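Local coordinates for argininosuccinate lyase (Chelativorans sp., PDB 6RXA), which is an EDDS lyase of the aspartase/fumarase superfamily, a C-N lyase that probably also splits argininosuccinate into fumarate and arginine, at residues Glu362-Met367 with Ile394-Lys399; Gln358-Asn363 with Leu434-Asn439; Ala66-Gly71 with Gly100-Lys105. The protein carries 2 engineered substitutions. One frame throughout, in Å; residues are numbered along the deposited sequence.

Overall arrangement
Contact 3 comes first along the chain and closes before the other two open; both of those start from the end of helix 353-362. Contact 1 joins the loop after that helix to helix 382-399, and contact 2 joins the last turn of helix 353-362 to the start of helix 436-442. The pair share Glu362 and Asn363, lie about 11 Å apart centre to centre, and touch directly, Met367 packing on Leu434. Contact 3, between helix 62-79 and the loop before helix 112-147, is about 76 Å from contact 2 and 82 Å from contact 1, again between centres. Contacts 1 and 2 thus lie at one end, contact 3 at the other, of an elongated, mostly helical subunit, one of four in the assembly.

Contact 1: Glu362-Met367 with Ile394-Lys399; sequences ENYSTM and ITAIEK
Tyr364 lays its ring obliquely against helix 382-399, where Ala396 and Ile397 receive it. The CE2 side of the ring meets the Ile397 branch, with CE2 3.7 Å from Ile397 CG1, while CE1 lies 4.0 Å from Ala396 CB. The ring straddles two successive residues of the helix, the Ala396 methyl beside CE1 and the Ile397 methylene beside CE2. Its hydroxyl end reaches the backbone as well, Tyr364 OH coming within 3.8 Å of Ala396 C. That oxygen is hydrogen-bonded to Ile401 O, two residues beyond the 394-399 segment, so the ring is anchored at its far tip as well as along its sides.

On the ring's own segment, Glu362 O sits 4.0 Å above the plane, over the ring centre. Tyr364 has CG anti to its carbonyl carbon (chi1 -49°), which sends the ring out from the loop toward the helix. Tyr364, with a positive phi of 85°, is also the first residue of a type I beta turn closed by Met367 N to Tyr364 O at 3.2 Å. Further out, Leu410 of helix 408-419 packs on Ala396; Arg13 and Gln285 of the second subunit pack on Ile397 and Tyr364.

Both segments lie in the argininosuccinate lyase C-terminal family region, and the contact is structural packing away from the known binding sites. On the loop side Tyr364 alone makes it; Met367 adds packing on Val389 and Val393 earlier in the helix. Chemically, the segments meet through van der Waals packing of one aromatic ring on aliphatic carbon, while its polar tip is satisfied by a main-chain carbonyl.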
# COMPACT_ATOMS: atom_id res chain seq x y z
N GLU A 362 -14.22 -36.71 -17.19
CA GLU A 362 -15.58 -36.78 -16.67
C GLU A 362 -16.27 -35.45 -16.43
O GLU A 362 -17.51 -35.41 -16.48
CB GLU A 362 -15.62 -37.60 -15.37
CG GLU A 362 -15.19 -39.03 -15.57
CD GLU A 362 -15.35 -39.89 -14.33
OE1 GLU A 362 -15.63 -39.34 -13.25
OE2 GLU A 362 -15.22 -41.12 -14.46
N ASN A 363 -15.55 -34.35 -16.18
CA ASN A 363 -16.16 -33.14 -15.64
C ASN A 363 -16.36 -32.02 -16.65
O ASN A 363 -16.53 -30.86 -16.26
CB ASN A 363 -15.36 -32.63 -14.44
CG ASN A 363 -15.46 -33.54 -13.24
OD1 ASN A 363 -16.23 -34.48 -13.22
ND2 ASN A 363 -14.66 -33.25 -12.22
N TYR A 364 -16.40 -32.33 -17.93
CA TYR A 364 -16.90 -31.48 -19.02
C TYR A 364 -15.89 -30.49 -19.57
O TYR A 364 -16.28 -29.63 -20.40
CB TYR A 364 -18.23 -30.78 -18.69
CG TYR A 364 -19.27 -31.74 -18.13
CD1 TYR A 364 -19.85 -32.71 -18.93
CD2 TYR A 364 -19.64 -31.68 -16.79
CE1 TYR A 364 -20.78 -33.60 -18.41
CE2 TYR A 364 -20.57 -32.55 -16.27
CZ TYR A 364 -21.14 -33.50 -17.08
OH TYR A 364 -22.07 -34.38 -16.56
N SER A 365 -14.62 -30.57 -19.21
CA SER A 365 -13.61 -29.72 -19.82
C SER A 365 -13.39 -30.02 -21.31
O SER A 365 -12.77 -29.20 -22.00
CB SER A 365 -12.29 -29.83 -19.05
OG SER A 365 -11.64 -31.05 -19.32
N THR A 366 -13.87 -31.16 -21.80
CA THR A 366 -13.74 -31.50 -23.22
C THR A 366 -14.82 -30.87 -24.09
O THR A 366 -14.85 -31.13 -25.30
CB THR A 366 -13.76 -33.02 -23.38
OG1 THR A 366 -14.95 -33.54 -22.77
CG2 THR A 366 -12.53 -33.64 -22.73
N MET A 367 -15.69 -30.02 -23.55
CA MET A 367 -16.82 -29.53 -24.35
C MET A 367 -16.39 -28.55 -25.44
O MET A 367 -17.09 -28.44 -26.46
CB MET A 367 -17.89 -28.91 -23.46
CG MET A 367 -18.59 -29.90 -22.56
SD MET A 367 -19.47 -31.18 -23.47
CE MET A 367 -18.46 -32.62 -23.07
N ILE A 394 -25.99 -29.20 -19.86
CA ILE A 394 -27.10 -29.03 -18.93
C ILE A 394 -27.86 -30.34 -18.79
O ILE A 394 -28.15 -30.80 -17.67
CB ILE A 394 -28.01 -27.88 -19.39
CG1 ILE A 394 -27.26 -26.54 -19.27
CG2 ILE A 394 -29.31 -27.84 -18.59
CD1 ILE A 394 -27.96 -25.38 -19.92
N THR A 395 -28.18 -30.97 -19.91
CA THR A 395 -28.89 -32.23 -19.87
C THR A 395 -28.05 -33.31 -19.22
O THR A 395 -28.55 -34.09 -18.40
CB THR A 395 -29.31 -32.63 -21.29
OG1 THR A 395 -30.09 -31.59 -21.87
CG2 THR A 395 -30.12 -33.92 -21.25
N ALA A 396 -26.75 -33.37 -19.54
CA ALA A 396 -25.90 -34.41 -18.98
C ALA A 396 -25.81 -34.30 -17.47
O ALA A 396 -25.82 -35.31 -16.76
CB ALA A 396 -24.50 -34.35 -19.60
N ILE A 397 -25.70 -33.08 -16.94
CA ILE A 397 -25.65 -32.90 -15.49
C ILE A 397 -26.97 -33.33 -14.86
O ILE A 397 -26.99 -34.01 -13.83
CB ILE A 397 -25.31 -31.44 -15.16
CG1 ILE A 397 -23.89 -31.10 -15.62
CG2 ILE A 397 -25.45 -31.20 -13.67
CD1 ILE A 397 -23.54 -29.63 -15.49
N GLU A 398 -28.10 -32.94 -15.48
CA GLU A 398 -29.40 -33.31 -14.94
C GLU A 398 -29.58 -34.83 -14.89
O GLU A 398 -30.15 -35.36 -13.93
CB GLU A 398 -30.51 -32.68 -15.77
CG GLU A 398 -30.94 -31.31 -15.29
CD GLU A 398 -31.62 -30.50 -16.38
OE1 GLU A 398 -32.03 -31.08 -17.40
OE2 GLU A 398 -31.72 -29.27 -16.21
N LYS A 399 -29.10 -35.53 -15.92
CA LYS A 399 -29.27 -36.97 -16.01
C LYS A 399 -28.13 -37.76 -15.36
O LYS A 399 -28.19 -38.99 -15.33
CB LYS A 399 -29.40 -37.40 -17.47
CG LYS A 399 -30.67 -36.93 -18.17
CD LYS A 399 -30.57 -37.19 -19.67
CE LYS A 399 -31.81 -37.89 -20.20
NZ LYS A 399 -32.95 -36.96 -20.36

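Contact 2: Gln358-Asn363 with Leu434-Asn439; sequences QYAAEN and LDPWQN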
# COMPACT_ATOMS: atom_id res chain seq x y z
N GLN A 358 -9.17 -38.66 -14.51
CA GLN A 358 -10.60 -38.87 -14.29
C GLN A 358 -11.37 -37.56 -14.43
O GLN A 358 -12.37 -37.48 -15.14
CB GLN A 358 -10.85 -39.47 -12.91
CG GLN A 358 -12.32 -39.66 -12.59
CD GLN A 358 -12.54 -40.26 -11.21
OE1 GLN A 358 -11.61 -40.39 -10.41
NE2 GLN A 358 -13.79 -40.63 -10.93
N TYR A 359 -10.92 -36.51 -13.72
CA TYR A 359 -11.59 -35.23 -13.84
C TYR A 359 -11.60 -34.75 -15.29
O TYR A 359 -12.63 -34.30 -15.80
CB TYR A 359 -10.90 -34.19 -12.97
CG TYR A 359 -11.09 -34.36 -11.48
CD1 TYR A 359 -12.00 -35.26 -10.96
CD2 TYR A 359 -10.35 -33.60 -10.61
CE1 TYR A 359 -12.16 -35.39 -9.58
CE2 TYR A 359 -10.52 -33.72 -9.24
CZ TYR A 359 -11.40 -34.61 -8.73
OH TYR A 359 -11.54 -34.72 -7.36
N ALA A 360 -10.45 -34.86 -15.97
CA ALA A 360 -10.38 -34.38 -17.35
C ALA A 360 -11.38 -35.11 -18.24
O ALA A 360 -11.98 -34.50 -19.14
CB ALA A 360 -8.96 -34.56 -17.90
N ALA A 361 -11.58 -36.41 -18.01
CA ALA A 361 -12.47 -37.20 -18.83
C ALA A 361 -13.93 -37.03 -18.44
O ALA A 361 -14.81 -37.20 -19.30
CB ALA A 361 -12.12 -38.68 -18.68
N GLU A 362 -14.22 -36.71 -17.19
CA GLU A 362 -15.58 -36.78 -16.67
C GLU A 362 -16.27 -35.45 -16.43
O GLU A 362 -17.51 -35.41 -16.48
CB GLU A 362 -15.62 -37.60 -15.37
CG GLU A 362 -15.19 -39.03 -15.57
CD GLU A 362 -15.35 -39.89 -14.33
OE1 GLU A 362 -15.63 -39.34 -13.25
OE2 GLU A 362 -15.22 -41.12 -14.46
N ASN A 363 -15.55 -34.35 -16.18
CA ASN A 363 -16.16 -33.14 -15.64
C ASN A 363 -16.36 -32.02 -16.65
O ASN A 363 -16.53 -30.86 -16.26
CB ASN A 363 -15.36 -32.63 -14.44
CG ASN A 363 -15.46 -33.54 -13.24
OD1 ASN A 363 -16.23 -34.48 -13.22
ND2 ASN A 363 -14.66 -33.25 -12.22
N LEU A 434 -14.37 -36.06 -27.25
CA LEU A 434 -14.48 -36.14 -25.80
C LEU A 434 -13.31 -36.85 -25.14
O LEU A 434 -13.28 -36.97 -23.91
CB LEU A 434 -15.77 -36.87 -25.41
CG LEU A 434 -17.08 -36.24 -25.87
CD1 LEU A 434 -18.25 -37.18 -25.54
CD2 LEU A 434 -17.30 -34.88 -25.25
N ASP A 435 -12.35 -37.33 -25.91
CA ASP A 435 -11.19 -38.02 -25.36
C ASP A 435 -10.22 -36.96 -24.86
O ASP A 435 -9.70 -36.18 -25.68
CB ASP A 435 -10.55 -38.85 -26.47
CG ASP A 435 -9.33 -39.61 -26.01
OD1 ASP A 435 -8.63 -39.16 -25.08
OD2 ASP A 435 -9.04 -40.68 -26.61
N PRO A 436 -9.96 -36.86 -23.55
CA PRO A 436 -9.15 -35.73 -23.07
C PRO A 436 -7.72 -35.76 -23.57
O PRO A 436 -7.10 -34.70 -23.69
CB PRO A 436 -9.22 -35.85 -21.54
CG PRO A 436 -9.52 -37.30 -21.29
CD PRO A 436 -10.36 -37.76 -22.45
N TRP A 437 -7.16 -36.94 -23.83
CA TRP A 437 -5.81 -36.99 -24.38
C TRP A 437 -5.80 -36.46 -25.80
O TRP A 437 -4.86 -35.76 -26.19
CB TRP A 437 -5.25 -38.41 -24.31
CG TRP A 437 -3.81 -38.47 -24.76
CD1 TRP A 437 -3.29 -39.21 -25.79
CD2 TRP A 437 -2.71 -37.74 -24.21
NE1 TRP A 437 -1.94 -38.99 -25.90
CE2 TRP A 437 -1.56 -38.09 -24.93
CE3 TRP A 437 -2.59 -36.81 -23.16
CZ2 TRP A 437 -0.31 -37.55 -24.65
CZ3 TRP A 437 -1.35 -36.29 -22.88
CH2 TRP A 437 -0.22 -36.65 -23.62
N GLN A 438 -6.83 -36.78 -26.59
CA GLN A 438 -6.94 -36.18 -27.92
C GLN A 438 -7.12 -34.66 -27.84
O GLN A 438 -6.67 -33.94 -28.74
CB GLN A 438 -8.05 -36.82 -28.75
CG GLN A 438 -7.82 -38.29 -29.04
CD GLN A 438 -6.52 -38.55 -29.78
OE1 GLN A 438 -6.21 -37.91 -30.78
NE2 GLN A 438 -5.75 -39.51 -29.28
N ASN A 439 -7.78 -34.16 -26.79
CA ASN A 439 -7.87 -32.71 -26.62
C ASN A 439 -6.47 -32.12 -26.48
O ASN A 439 -6.18 -31.04 -27.01
CB ASN A 439 -8.67 -32.34 -25.36
CG ASN A 439 -10.16 -32.33 -25.58
OD1 ASN A 439 -10.83 -31.35 -25.28
ND2 ASN A 439 -10.69 -33.44 -26.06
O HOH W 1 -14.96 -36.13 -22.05
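An N-capped helix start meets a helix end here: Pro436, the first residue of helix 436-442, packs on the last turn of helix 353-362. Its ring fits against two consecutive alanines. Pro436 CB lies 3.9 Å from Ala360 CB, and Pro436 CG is 3.8 Å from Ala361 CA, so CB and CG of the ring meet a methyl and a backbone carbon respectively. Because helix 353-362 presents alanines here, the backbones come close, the CA atoms of Ala361 and Pro436 being 5.6 Å apart.

Beside this apolar patch a water links the two segments, donating to Ala361 O at 3.0 Å and to Leu434 O at 2.6 Å. Asp435 is the N-cap: its OD1 accepts weak bonds from the backbone N atoms of Trp437 and Gln438, where the helix dipole would probably favour a carboxylate. Its carbonyl is gripped twice by Asn439, through the backbone N and through ND2 at 2.9 Å, the latter coming from above the carbonyl plane; ND2 also bonds Ala433 O.

Around the contact, Val155 of strand 153-158 packs on Ala360, Trp437 touches Val153 and Thr167, one on each strand of the 153-158/161-167 hairpin, and Leu434 packs on Met367 of helix 367-378.

Contact 3: Ala66-Gly71 with Gly100-Lys105; sequences ATILSG and GSVAGK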
# COMPACT_ATOMS: atom_id res chain seq x y z
N ALA A 66 49.08 2.72 5.69
CA ALA A 66 49.33 1.47 6.39
C ALA A 66 48.83 1.53 7.82
O ALA A 66 48.26 0.56 8.33
CB ALA A 66 50.82 1.15 6.37
N THR A 67 49.07 2.65 8.51
CA THR A 67 48.61 2.79 9.88
C THR A 67 47.09 2.68 9.97
O THR A 67 46.56 1.95 10.81
CB THR A 67 49.08 4.13 10.45
OG1 THR A 67 50.51 4.20 10.39
CG2 THR A 67 48.62 4.25 11.89
N ILE A 68 46.39 3.38 9.08
CA ILE A 68 44.93 3.32 9.04
C ILE A 68 44.46 1.90 8.73
O ILE A 68 43.60 1.35 9.43
CB ILE A 68 44.39 4.33 8.01
CG1 ILE A 68 44.67 5.77 8.49
CG2 ILE A 68 42.90 4.13 7.80
CD1 ILE A 68 44.48 6.83 7.42
N LEU A 69 45.00 1.29 7.67
CA LEU A 69 44.50 -0.01 7.23
C LEU A 69 44.71 -1.08 8.29
O LEU A 69 43.83 -1.92 8.50
CB LEU A 69 45.15 -0.41 5.90
CG LEU A 69 44.81 0.46 4.70
CD1 LEU A 69 45.74 0.19 3.53
CD2 LEU A 69 43.36 0.23 4.27
N SER A 70 45.86 -1.08 8.97
CA SER A 70 46.05 -2.02 10.07
C SER A 70 45.06 -1.75 11.20
O SER A 70 44.54 -2.68 11.82
CB SER A 70 47.48 -1.96 10.59
OG SER A 70 48.37 -2.55 9.66
N GLY A 71 44.77 -0.47 11.47
CA GLY A 71 43.78 -0.15 12.49
C GLY A 71 42.39 -0.62 12.14
O GLY A 71 41.63 -1.05 13.01
N GLY A 100 45.47 6.50 16.88
CA GLY A 100 45.77 7.90 17.00
C GLY A 100 44.99 8.76 16.02
O GLY A 100 44.12 8.29 15.27
N SER A 101 45.35 10.05 16.01
CA SER A 101 44.55 11.04 15.30
C SER A 101 44.54 10.85 13.78
O SER A 101 43.62 11.34 13.13
CB SER A 101 45.05 12.44 15.65
OG SER A 101 46.41 12.59 15.26
N VAL A 102 45.54 10.16 13.21
CA VAL A 102 45.54 9.89 11.77
C VAL A 102 44.28 9.16 11.33
O VAL A 102 43.94 9.17 10.14
CB VAL A 102 46.82 9.12 11.38
CG1 VAL A 102 46.76 7.68 11.86
CG2 VAL A 102 47.04 9.19 9.87
N ALA A 103 43.58 8.50 12.26
CA ALA A 103 42.31 7.85 11.93
C ALA A 103 41.37 8.81 11.23
O ALA A 103 40.62 8.41 10.33
CB ALA A 103 41.65 7.34 13.21
N GLY A 104 41.37 10.08 11.65
CA GLY A 104 40.46 11.06 11.07
C GLY A 104 40.69 11.31 9.60
O GLY A 104 39.78 11.76 8.90
N LYS A 105 41.89 11.02 9.11
CA LYS A 105 42.18 11.27 7.71
C LYS A 105 41.46 10.31 6.78
O LYS A 105 41.40 10.57 5.58
CB LYS A 105 43.69 11.21 7.46
CG LYS A 105 44.44 12.37 8.09
CD LYS A 105 45.83 12.53 7.48
CE LYS A 105 46.53 13.76 8.03
NZ LYS A 105 47.80 14.02 7.30
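Ile68 drives its CD1 methyl against the backbone of the 100-105 segment, ending 3.6 Å from Val102 O; this is the snug side of the contact. CG1 stands anti to the carbonyl carbon (chi1 -67°) and the chain then extends, carrying CD1 across to the loop although CB itself does not aim there. CG1 follows at 3.8 Å from the same Val102 O, so the carbonyl oxygen rests on two aliphatic carbons. Thr67 CG2 and Val102 CG1 meet obliquely at 3.9 Å, methyl against methyl, while Thr67 OG1 turns back to bond Glu63 O in its own helix. Val51 of helix 35-56, Leu60 and Met106 also touch Ile68, which is buried.

This is plain packing of helix 62-79 against the connection between helices 88-99 and 112-147, in the sequence range of the lyase family. Ser101-Lys105 coil helically, with i to i+3 bonds such as Lys105 N to Val102 O at 2.9 Å. Gly100, at positive phi (101°), marks the end of helix 88-99.

Elsewhere the fit is looser. Ile68 CD1 stays 4.3 Å from Val102 CG2 and 4.5 Å from Lys105 CB. The lysine chain leads away, and NZ forms a salt bridge with Glu64. Asp381 and Gly379 of the third subunit pack on Ser101 and Lys105, making this margin partly a subunit interface.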